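Local coordinates for uncharacterized protein (Bacteroides caccae, PDB 4R4K), which is of unknown function but adopts a cystatin-like fold of the NTF2 clan, in which helices pack near a curved antiparallel sheet, at residues D17-S22 and E56-L61; F25-I30 and E144-F149; G124-D129 and G133-T138. All coordinates share one frame; numbering follows the deposited sequence. Where two conformers were deposited one is given.

Contact 1 of 3, residues D17-S22 and E56-L61; sequences DKFTSS and EKWPLL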
loop_
_atom_site.group_PDB
_atom_site.type_symbol
_atom_site.label_atom_id
_atom_site.label_comp_id
_atom_site.label_asym_id
_atom_site.label_seq_id
_atom_site.Cartn_x
_atom_site.Cartn_y
_atom_site.Cartn_z
ATOM N N ASP A 17 0.846 -14.173 0.310
ATOM C CA ASP A 17 0.269 -14.815 1.492
ATOM C C ASP A 17 1.178 -14.674 2.720
ATOM O O ASP A 17 0.704 -14.383 3.818
ATOM C CB ASP A 17 -0.080 -16.277 1.198
ATOM C CG ASP A 17 -1.341 -16.413 0.344
ATOM O OD1 ASP A 17 -2.083 -15.415 0.199
ATOM O OD2 ASP A 17 -1.602 -17.520 -0.171
ATOM N N LYS A 18 2.479 -14.858 2.550
ATOM C CA LYS A 18 3.371 -14.642 3.673
ATOM C C LYS A 18 3.447 -13.161 4.098
ATOM O O LYS A 18 3.478 -12.831 5.283
ATOM C CB LYS A 18 4.750 -15.233 3.392
ATOM C CG LYS A 18 5.559 -15.352 4.676
ATOM C CD LYS A 18 6.933 -15.935 4.429
ATOM C CE LYS A 18 7.655 -16.143 5.742
ATOM N NZ LYS A 18 9.033 -16.665 5.553
ATOM N N PHE A 19 3.512 -12.279 3.109
ATOM C CA PHE A 19 3.594 -10.830 3.312
ATOM C C PHE A 19 2.426 -10.348 4.168
ATOM O O PHE A 19 2.618 -9.565 5.119
ATOM C CB PHE A 19 3.567 -10.184 1.929
ATOM C CG PHE A 19 3.737 -8.684 1.902
ATOM C CD1 PHE A 19 5.006 -8.095 1.821
ATOM C CD2 PHE A 19 2.625 -7.839 1.876
ATOM C CE1 PHE A 19 5.156 -6.707 1.761
ATOM C CE2 PHE A 19 2.778 -6.467 1.783
ATOM C CZ PHE A 19 4.041 -5.903 1.738
ATOM N N THR A 20 1.227 -10.822 3.850
ATOM C CA THR A 20 0.025 -10.317 4.532
ATOM C C THR A 20 -0.215 -11.036 5.865
ATOM O O THR A 20 -1.054 -10.603 6.639
ATOM C CB THR A 20 -1.244 -10.446 3.662
ATOM O OG1 THR A 20 -1.407 -11.798 3.224
ATOM C CG2 THR A 20 -1.144 -9.533 2.481
ATOM N N SER A 21 0.510 -12.120 6.120
ATOM C CA SER A 21 0.275 -12.933 7.326
ATOM C C SER A 21 1.213 -12.606 8.495
ATOM O O SER A 21 0.985 -13.075 9.605
ATOM C CB SER A 21 0.365 -14.421 6.972
ATOM O OG SER A 21 1.729 -14.795 6.860
ATOM N N SER A 22 2.257 -11.814 8.261
ATOM C CA SER A 22 3.253 -11.521 9.303
ATOM C C SER A 22 3.809 -10.112 9.165
ATOM O O SER A 22 4.438 -9.786 8.154
ATOM C CB SER A 22 4.434 -12.498 9.222
ATOM O OG SER A 22 5.501 -12.101 10.080
ATOM N N GLU A 56 8.310 4.141 9.355
ATOM C CA GLU A 56 7.419 4.545 10.442
ATOM C C GLU A 56 6.028 4.979 9.922
ATOM O O GLU A 56 5.077 5.003 10.679
ATOM C CB GLU A 56 8.070 5.605 11.353
ATOM C CG GLU A 56 7.797 7.041 10.968
ATOM C CD GLU A 56 8.614 7.510 9.783
ATOM O OE1 GLU A 56 9.294 6.674 9.152
ATOM O OE2 GLU A 56 8.563 8.729 9.480
ATOM N N LYS A 57 5.919 5.348 8.653
ATOM C CA LYS A 57 4.654 5.768 8.057
ATOM C C LYS A 57 3.856 4.637 7.416
ATOM O O LYS A 57 2.702 4.823 7.064
ATOM C CB LYS A 57 4.913 6.856 7.007
ATOM C CG LYS A 57 5.543 8.122 7.589
ATOM C CD LYS A 57 5.626 9.237 6.560
ATOM C CE LYS A 57 6.362 10.451 7.105
ATOM N NZ LYS A 57 7.837 10.238 7.164
ATOM N N TRP A 58 4.473 3.472 7.248
ATOM C CA TRP A 58 3.854 2.367 6.515
ATOM C C TRP A 58 2.628 1.755 7.197
ATOM O O TRP A 58 2.740 1.253 8.300
ATOM C CB TRP A 58 4.874 1.240 6.293
ATOM C CG TRP A 58 4.311 0.065 5.564
ATOM C CD1 TRP A 58 4.002 -1.168 6.086
ATOM C CD2 TRP A 58 3.956 0.025 4.178
ATOM N NE1 TRP A 58 3.470 -1.976 5.100
ATOM C CE2 TRP A 58 3.425 -1.268 3.921
ATOM C CE3 TRP A 58 4.007 0.965 3.137
ATOM C CZ2 TRP A 58 2.977 -1.644 2.665
ATOM C CZ3 TRP A 58 3.568 0.578 1.888
ATOM C CH2 TRP A 58 3.064 -0.713 1.664
ATOM N N PRO A 59 1.465 1.775 6.520
ATOM C CA PRO A 59 0.324 0.985 7.008
ATOM C C PRO A 59 0.420 -0.472 6.568
ATOM O O PRO A 59 0.406 -0.751 5.370
ATOM C CB PRO A 59 -0.897 1.656 6.338
ATOM C CG PRO A 59 -0.355 2.884 5.647
ATOM C CD PRO A 59 1.077 2.583 5.365
ATOM N N LEU A 60 0.429 -1.388 7.530
ATOM C CA LEU A 60 0.488 -2.798 7.233
ATOM C C LEU A 60 -0.746 -3.261 6.458
ATOM O O LEU A 60 -1.876 -2.921 6.826
ATOM C CB LEU A 60 0.684 -3.593 8.526
ATOM C CG LEU A 60 2.046 -3.388 9.215
ATOM C CD1 LEU A 60 1.990 -3.820 10.670
ATOM C CD2 LEU A 60 3.158 -4.138 8.501
ATOM N N LEU A 61 -0.490 -4.045 5.412
ATOM C CA LEU A 61 -1.518 -4.539 4.490
ATOM C C LEU A 61 -1.892 -5.982 4.802
ATOM O O LEU A 61 -1.021 -6.832 4.953
ATOM C CB LEU A 61 -1.002 -4.480 3.065
ATOM C CG LEU A 61 -0.753 -3.059 2.579
ATOM C CD1 LEU A 61 -0.087 -3.114 1.223
ATOM C CD2 LEU A 61 -2.029 -2.225 2.537
#
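Thr20 and Leu61 bring the two backbones nearest each other, CA to CA 6.0 Å, where the last turn of helix 12-21 meets residues 56-61, the end of a 3-10 turn and the loop after it, which leads on toward strand 69-72. The closest approach is partly backbone: the Leu61 O lies 3.7 Å from Thr20 CA and about as far from Thr20 CG2, so that the methyl and the alpha carbon border the carbonyl oxygen together. Thr20 can offer that methyl because OG1 takes the place between the backbone N and the carbonyl carbon (chi1 54°), where it bonds back to Leu16 O within its own helix. Phe19 reaches across with the rim of its ring. Its CG stands anti to the backbone N (chi1 -176°), which carries the ring toward Leu61 and Trp58; CE2 then comes 4.4 Å from Leu61 CD1, and CZ 4.5 Å from Trp58 CZ2, both partners lying near the plane of the phenyl ring. The Trp58 indole is in turn backed on one face by Pro59 CD, 3.7 Å above its plane, and its NE1 is bonded to Gln26 OE1, which also accepts from Leu61 N. Broad, flat or branched hydrocarbon suits Phe19, Trp58 and Leu61, since all three are buried, and Leu61 also borders a bound polyethylene glycol. The contacts of the Phe19 ring are therefore apolar and loose, while Gln26 OE1, from the adjoining helix 23-28, probably helps hold the indole and the Leu61 backbone in place.

Contact 2 of 3, residues F25-I30 and E144-F149; sequences FQYTRI and EENAAF. With PEU (2,5,8,11,14,17,20,23,26,29,32,35,38,41,44,47,50,53,56,59,62,65,68,71,74,77,80-heptacosaoxadooctacontan-82-ol), chain J; ACT (acetate ion), chain E.
Gln26 and Tyr27 of the short helix 23-28 face Phe149 and Asn146 of helix 135-152, two helices of a cystatin-like fold that stand well apart, the CA atoms of Gln26 and Phe149 lying 11.4 Å from each other and those of Tyr27 and Asn146 equally far. Side chains from both helices span the gap, a glutamine and a tyrosine meeting a phenylalanine and an asparagine. The buried side is the pair Gln26 and Phe149. Gln26, its CG anti to the backbone N and its chain extended beyond, carries NE2 to within 3.9 Å of Phe149 CZ; amide and ring planes are 81° apart, and the approach is oblique. The same NE2 donates to Phe19 O, so the buried amide is satisfied while it lies against the phenyl ring. Tyr27 belongs to the more open side, where its ring also makes a cation-pi contact with Lys55. It meets Asn146 by its hydroxyl, with OH 3.6 Å from ND2 and the ring nearly perpendicular to the amide (89°). That spacing makes a packing contact; the polar needs of Asn146 are met by the loop, ND2 giving to Trp58 O and OD1 accepting from Leu60 N. An amide suits this place because it can serve a carbonyl and an N-H at once. Bound small molecules line the solvent side. A polyethylene glycol lies by Ala148 CB, 3.7 Å from glycol CCZ, and passes close to the backbone of Phe149. Beyond the contact, Phe25 CZ sits 3.6 Å above the centre of the Arg29 guanidinium, whose NH2, salt-bridged to Glu10, also donates to O of an acetate, probably from the crystallisation liquor, at 3.0 Å and an N-H...O angle of 166°.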
loop_
_atom_site.group_PDB
_atom_site.type_symbol
_atom_site.label_atom_id
_atom_site.label_comp_id
_atom_site.label_asym_id
_atom_site.label_seq_id
_atom_site.Cartn_x
_atom_site.Cartn_y
_atom_site.Cartn_z
ATOM N N PHE A 25 7.706 -10.039 8.780
ATOM C CA PHE A 25 8.113 -10.375 7.413
ATOM C C PHE A 25 7.780 -9.242 6.444
ATOM O O PHE A 25 8.593 -8.869 5.579
ATOM C CB PHE A 25 7.451 -11.669 6.950
ATOM C CG PHE A 25 7.812 -12.068 5.553
ATOM C CD1 PHE A 25 9.037 -12.627 5.273
ATOM C CD2 PHE A 25 6.922 -11.853 4.491
ATOM C CE1 PHE A 25 9.354 -13.002 3.981
ATOM C CE2 PHE A 25 7.239 -12.219 3.190
ATOM C CZ PHE A 25 8.465 -12.792 2.940
ATOM N N GLN A 26 6.564 -8.707 6.560
ATOM C CA GLN A 26 6.139 -7.618 5.687
ATOM C C GLN A 26 7.147 -6.455 5.657
ATOM O O GLN A 26 7.540 -5.975 4.586
ATOM C CB GLN A 26 4.731 -7.126 6.081
ATOM C CG GLN A 26 4.231 -6.025 5.173
ATOM C CD GLN A 26 2.722 -5.753 5.196
ATOM O OE1 GLN A 26 2.316 -4.609 5.024
ATOM N NE2 GLN A 26 1.897 -6.787 5.410
ATOM N N TYR A 27 7.568 -6.009 6.844
ATOM C CA TYR A 27 8.527 -4.916 6.910
ATOM C C TYR A 27 9.851 -5.232 6.200
ATOM O O TYR A 27 10.463 -4.353 5.566
ATOM C CB TYR A 27 8.831 -4.525 8.348
ATOM C CG TYR A 27 7.787 -3.678 9.008
ATOM C CD1 TYR A 27 7.440 -2.439 8.484
ATOM C CD2 TYR A 27 7.168 -4.109 10.167
ATOM C CE1 TYR A 27 6.496 -1.641 9.122
ATOM C CE2 TYR A 27 6.225 -3.342 10.801
ATOM C CZ TYR A 27 5.903 -2.108 10.271
ATOM O OH TYR A 27 4.961 -1.373 10.891
ATOM N N THR A 28 10.261 -6.484 6.223
ATOM C CA THR A 28 11.521 -6.879 5.539
ATOM C C THR A 28 11.411 -6.842 4.024
ATOM O O THR A 28 12.437 -6.840 3.333
ATOM C CB THR A 28 12.031 -8.300 5.936
ATOM O OG1 THR A 28 11.219 -9.348 5.389
ATOM C CG2 THR A 28 12.184 -8.456 7.449
ATOM N N ARG A 29 10.180 -6.835 3.495
ATOM C CA ARG A 29 9.951 -6.872 2.051
ATOM C C ARG A 29 9.411 -5.584 1.459
ATOM O O ARG A 29 8.747 -5.586 0.427
ATOM C CB ARG A 29 9.062 -8.047 1.698
ATOM C CG ARG A 29 9.679 -9.390 1.979
ATOM C CD ARG A 29 11.048 -9.574 1.324
ATOM N NE ARG A 29 11.443 -10.970 1.394
ATOM C CZ ARG A 29 11.021 -11.925 0.569
ATOM N NH1 ARG A 29 10.221 -11.668 -0.463
ATOM N NH2 ARG A 29 11.410 -13.164 0.783
ATOM N N ILE A 30 9.734 -4.476 2.103
ATOM C CA ILE A 30 9.409 -3.174 1.576
ATOM C C ILE A 30 10.704 -2.387 1.463
ATOM O O ILE A 30 11.480 -2.344 2.420
ATOM C CB ILE A 30 8.420 -2.424 2.475
ATOM C CG1 ILE A 30 7.146 -3.268 2.665
ATOM C CG2 ILE A 30 8.105 -1.081 1.830
ATOM C CD1 ILE A 30 6.246 -2.818 3.796
ATOM N N GLU A 144 -1.359 2.820 15.468
ATOM C CA GLU A 144 -2.389 2.138 16.253
ATOM C C GLU A 144 -3.068 1.023 15.441
ATOM O O GLU A 144 -3.290 -0.084 15.937
ATOM C CB GLU A 144 -3.390 3.161 16.784
ATOM C CG GLU A 144 -2.761 4.050 17.855
ATOM C CD GLU A 144 -3.458 5.389 18.051
ATOM O OE1 GLU A 144 -4.538 5.629 17.470
ATOM O OE2 GLU A 144 -2.928 6.202 18.840
ATOM N N GLU A 145 -3.364 1.285 14.176
ATOM C CA GLU A 145 -3.845 0.210 13.282
ATOM C C GLU A 145 -2.838 -0.928 13.160
ATOM O O GLU A 145 -3.199 -2.103 13.114
ATOM C CB GLU A 145 -4.178 0.774 11.891
ATOM C CG GLU A 145 -5.276 1.829 11.891
ATOM C CD GLU A 145 -6.676 1.274 12.066
ATOM O OE1 GLU A 145 -6.899 0.059 11.842
ATOM O OE2 GLU A 145 -7.570 2.072 12.437
ATOM N N ASN A 146 -1.564 -0.571 13.089
ATOM C CA ASN A 146 -0.511 -1.550 12.983
ATOM C C ASN A 146 -0.374 -2.378 14.254
ATOM O O ASN A 146 -0.122 -3.559 14.187
ATOM C CB ASN A 146 0.795 -0.868 12.622
ATOM C CG ASN A 146 0.848 -0.393 11.182
ATOM O OD1 ASN A 146 0.042 -0.781 10.329
ATOM N ND2 ASN A 146 1.838 0.456 10.880
ATOM N N ALA A 147 -0.610 -1.772 15.420
ATOM C CA ALA A 147 -0.676 -2.526 16.678
ATOM C C ALA A 147 -1.801 -3.573 16.661
ATOM O O ALA A 147 -1.606 -4.714 17.099
ATOM C CB ALA A 147 -0.817 -1.569 17.861
ATOM N N ALA A 148 -2.964 -3.198 16.147
ATOM C CA ALA A 148 -4.050 -4.142 15.960
ATOM C C ALA A 148 -3.647 -5.281 15.002
ATOM O O ALA A 148 -3.850 -6.452 15.264
ATOM C CB ALA A 148 -5.298 -3.445 15.465
ATOM N N PHE A 149 -3.058 -4.921 13.872
ATOM C CA PHE A 149 -2.584 -5.917 12.896
ATOM C C PHE A 149 -1.658 -6.926 13.549
ATOM O O PHE A 149 -1.738 -8.132 13.305
ATOM C CB PHE A 149 -1.848 -5.178 11.770
ATOM C CG PHE A 149 -1.399 -6.056 10.609
ATOM C CD1 PHE A 149 -0.234 -6.774 10.677
ATOM C CD2 PHE A 149 -2.089 -6.013 9.400
ATOM C CE1 PHE A 149 0.216 -7.530 9.587
ATOM C CE2 PHE A 149 -1.652 -6.756 8.328
ATOM C CZ PHE A 149 -0.505 -7.514 8.417
HETATM O OCV PEU J . -10.709 -5.361 14.513
HETATM C CCW PEU J . -9.531 -4.818 13.940
HETATM C CCX PEU J . -8.796 -5.866 13.125
HETATM O OCY PEU J . -7.967 -5.162 12.199
HETATM C CCZ PEU J . -6.566 -5.181 12.482
HETATM C CDA PEU J . -5.870 -5.583 11.193
HETATM O ODB PEU J . -6.042 -6.981 11.005
HETATM C CDC PEU J . -5.989 -7.438 9.649
HETATM C CDD PEU J . -6.998 -8.564 9.403
HETATM O ODE PEU J . -6.338 -9.746 8.917
HETATM C C ACT E . 13.565 -14.130 4.253
HETATM O O ACT E . 12.992 -14.234 3.158
HETATM O OXT ACT E . 14.808 -14.197 4.328
HETATM C CH3 ACT E . 12.752 -13.929 5.497
#

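Contact 3 of 3, residues G124-D129 and G133-T138; sequences GWYGYD and GELKQT. With PEU (2,5,8,11,14,17,20,23,26,29,32,35,38,41,44,47,50,53,56,59,62,65,68,71,74,77,80-heptacosaoxadooctacontan-82-ol), chain H.
Thr138 CG2 fits between Trp125 and Tyr126, 3.3 Å from Trp125 O and 3.7 Å from Tyr126 CE1. The threonine rotamer decides this: OG1 lies beside the backbone N (chi1 -61°), which leaves CG2 anti to that N and facing the loop, while OG1 donates to Glu134 O at 2.8 Å, from well above the carbonyl plane. Threonine suits the site: its hydroxyl gives Glu134 O a second donor besides Thr138 N, and its methyl packs. The methyl also borders the indole rim, 3.9 Å from Trp125 CE3. Leu135, one turn earlier, brings its CD1 to 3.7 Å from Tyr126 CD1, the two side chains crossing at about a right angle. The Tyr126 hydroxyl is bonded to Lys57 O, which fixes the far end of the ring. Trp125 spreads one face under a polyethylene glycol chain, with glycol CCR 3.6 Å above the indole plane. A serine in place of Trp125 would probably leave that stretch of glycol without its flat platform and open a gap beside the Thr138 methyl. The loop joins strand 116-123 to helix 135-152; Trp125 also touches Val142 and Glu145 of that helix, while Tyr126 reaches Ile38 of strand 38-41 and Leu135 touches Leu40 of that strand and Phe51 of strand 48-51.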
loop_
_atom_site.group_PDB
_atom_site.type_symbol
_atom_site.label_atom_id
_atom_site.label_comp_id
_atom_site.label_asym_id
_atom_site.label_seq_id
_atom_site.Cartn_x
_atom_site.Cartn_y
_atom_site.Cartn_z
ATOM N N GLY A 124 -4.466 6.306 0.475
ATOM C CA GLY A 124 -5.370 7.370 0.895
ATOM C C GLY A 124 -5.185 7.808 2.345
ATOM O O GLY A 124 -5.713 8.821 2.730
ATOM N N TRP A 125 -4.495 7.018 3.175
ATOM C CA TRP A 125 -4.139 7.484 4.535
ATOM C C TRP A 125 -3.401 8.827 4.473
ATOM O O TRP A 125 -3.557 9.658 5.357
ATOM C CB TRP A 125 -3.246 6.474 5.248
ATOM C CG TRP A 125 -3.924 5.378 5.977
ATOM C CD1 TRP A 125 -3.974 4.068 5.614
ATOM C CD2 TRP A 125 -4.586 5.471 7.255
ATOM N NE1 TRP A 125 -4.647 3.357 6.569
ATOM C CE2 TRP A 125 -5.031 4.194 7.582
ATOM C CE3 TRP A 125 -4.846 6.517 8.144
ATOM C CZ2 TRP A 125 -5.729 3.926 8.770
ATOM C CZ3 TRP A 125 -5.559 6.258 9.319
ATOM C CH2 TRP A 125 -5.983 4.976 9.613
ATOM N N TYR A 126 -2.576 8.983 3.441
ATOM C CA TYR A 126 -1.821 10.177 3.200
ATOM C C TYR A 126 -2.212 10.846 1.878
ATOM O O TYR A 126 -1.368 11.292 1.100
ATOM C CB TYR A 126 -0.338 9.867 3.219
ATOM C CG TYR A 126 0.122 9.102 4.444
ATOM C CD1 TYR A 126 -0.025 9.628 5.702
ATOM C CD2 TYR A 126 0.693 7.850 4.330
ATOM C CE1 TYR A 126 0.394 8.924 6.810
ATOM C CE2 TYR A 126 1.114 7.126 5.431
ATOM C CZ TYR A 126 0.958 7.661 6.667
ATOM O OH TYR A 126 1.395 6.971 7.760
ATOM N N GLY A 127 -3.512 10.968 1.654
ATOM C CA GLY A 127 -4.040 11.579 0.441
ATOM C C GLY A 127 -3.679 13.037 0.290
ATOM O O GLY A 127 -3.282 13.739 1.243
ATOM N N TYR A 128 -3.844 13.525 -0.930
ATOM C CA TYR A 128 -3.538 14.908 -1.199
ATOM C C TYR A 128 -4.541 15.774 -0.435
ATOM O O TYR A 128 -4.258 16.915 -0.186
ATOM C CB TYR A 128 -3.611 15.234 -2.678
ATOM C CG TYR A 128 -3.005 16.581 -2.987
ATOM C CD1 TYR A 128 -1.622 16.723 -3.110
ATOM C CD2 TYR A 128 -3.795 17.704 -3.128
ATOM C CE1 TYR A 128 -1.047 17.945 -3.391
ATOM C CE2 TYR A 128 -3.231 18.932 -3.404
ATOM C CZ TYR A 128 -1.860 19.043 -3.536
ATOM O OH TYR A 128 -1.298 20.265 -3.807
ATOM N N ASP A 129 -5.708 15.216 -0.046
ATOM C CA ASP A 129 -6.704 15.979 0.744
ATOM C C ASP A 129 -6.401 16.083 2.235
ATOM O O ASP A 129 -7.183 16.669 2.986
ATOM C CB ASP A 129 -8.125 15.412 0.688
ATOM C CG ASP A 129 -8.783 15.565 -0.658
ATOM O OD1 ASP A 129 -8.330 16.414 -1.462
ATOM O OD2 ASP A 129 -9.787 14.845 -0.881
ATOM N N GLY A 133 -1.158 19.799 8.715
ATOM C CA GLY A 133 -1.239 19.855 10.171
ATOM C C GLY A 133 -1.763 18.582 10.827
ATOM O O GLY A 133 -1.618 18.412 12.028
ATOM N N GLU A 134 -2.378 17.708 10.038
ATOM C CA GLU A 134 -2.898 16.432 10.518
ATOM C C GLU A 134 -1.969 15.253 10.214
ATOM O O GLU A 134 -2.267 14.128 10.611
ATOM C CB GLU A 134 -4.298 16.179 9.940
ATOM C CG GLU A 134 -5.362 17.162 10.442
ATOM C CD GLU A 134 -6.770 16.858 9.939
ATOM O OE1 GLU A 134 -6.940 15.879 9.177
ATOM O OE2 GLU A 134 -7.713 17.592 10.330
ATOM N N LEU A 135 -0.849 15.499 9.537
ATOM C CA LEU A 135 0.076 14.409 9.172
ATOM C C LEU A 135 0.611 13.652 10.399
ATOM O O LEU A 135 0.519 12.427 10.471
ATOM C CB LEU A 135 1.239 14.910 8.320
ATOM C CG LEU A 135 2.246 13.804 7.917
ATOM C CD1 LEU A 135 1.560 12.668 7.163
ATOM C CD2 LEU A 135 3.365 14.384 7.071
ATOM N N LYS A 136 1.091 14.370 11.403
ATOM C CA LYS A 136 1.625 13.691 12.606
ATOM C C LYS A 136 0.614 12.769 13.286
ATOM O O LYS A 136 0.923 11.606 13.641
ATOM C CB LYS A 136 2.162 14.711 13.605
ATOM C CG LYS A 136 2.922 14.104 14.780
ATOM C CD LYS A 136 3.788 15.127 15.535
ATOM C CE LYS A 136 5.277 14.798 15.408
ATOM N NZ LYS A 136 6.140 15.556 16.363
ATOM N N GLN A 137 -0.602 13.256 13.474
ATOM C CA GLN A 137 -1.630 12.443 14.110
ATOM C C GLN A 137 -2.081 11.280 13.212
ATOM O O GLN A 137 -2.462 10.233 13.701
ATOM C CB GLN A 137 -2.816 13.295 14.548
ATOM C CG GLN A 137 -3.835 12.563 15.441
ATOM C CD GLN A 137 -3.226 11.682 16.553
ATOM O OE1 GLN A 137 -2.246 12.049 17.214
ATOM N NE2 GLN A 137 -3.816 10.498 16.753
ATOM N N THR A 138 -2.076 11.479 11.900
ATOM C CA THR A 138 -2.389 10.398 10.968
ATOM C C THR A 138 -1.373 9.270 11.083
ATOM O O THR A 138 -1.731 8.092 11.120
ATOM C CB THR A 138 -2.449 10.921 9.537
ATOM O OG1 THR A 138 -3.484 11.893 9.487
ATOM C CG2 THR A 138 -2.762 9.815 8.520
HETATM O OCP PEU H . -9.452 6.820 6.292
HETATM C CCQ PEU H . -8.118 6.374 6.518
HETATM C CCR PEU H . -7.538 5.806 5.228
HETATM O OCS PEU H . -8.361 4.743 4.746
HETATM C CCT PEU H . -8.803 4.921 3.389
HETATM C CCU PEU H . -7.669 4.654 2.403
HETATM O OCV PEU H . -7.122 3.368 2.683
HETATM C CCW PEU H . -6.280 2.857 1.657
HETATM C CCX PEU H . -5.354 1.822 2.273
HETATM O OCY PEU H . -6.082 0.774 2.924
HETATM C CCZ PEU H . -5.260 -0.272 3.475
HETATM C CDA PEU H . -4.488 0.172 4.721
HETATM O ODB PEU H . -4.653 -0.752 5.797
HETATM C CDC PEU H . -5.006 -0.155 7.050
HETATM C CDD PEU H . -6.473 0.275 7.002
HETATM O ODE PEU H . -7.003 0.436 8.321
#

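In the fold
Contacts 1 and 2 are close companions, their centres about 4 Å apart, and their segments alternate along the chain: helices 12-21 and 23-28 follow each other, then comes the loop 56-61, and helix 135-152 closes the set. Contact 3 lies about 19 Å from the centres of both, and its segments fall between the two of contact 2 in sequence. It shares helix 135-152 with contact 2, and Pro59 of the loop packs on Trp125. Contacts 1 and 2 bring the two N-terminal helices, loop 56-61 and helix 135-152 together, and contact 3 adds the loop after strand 116-123; bound glycol lines pockets beside them, of unknown role.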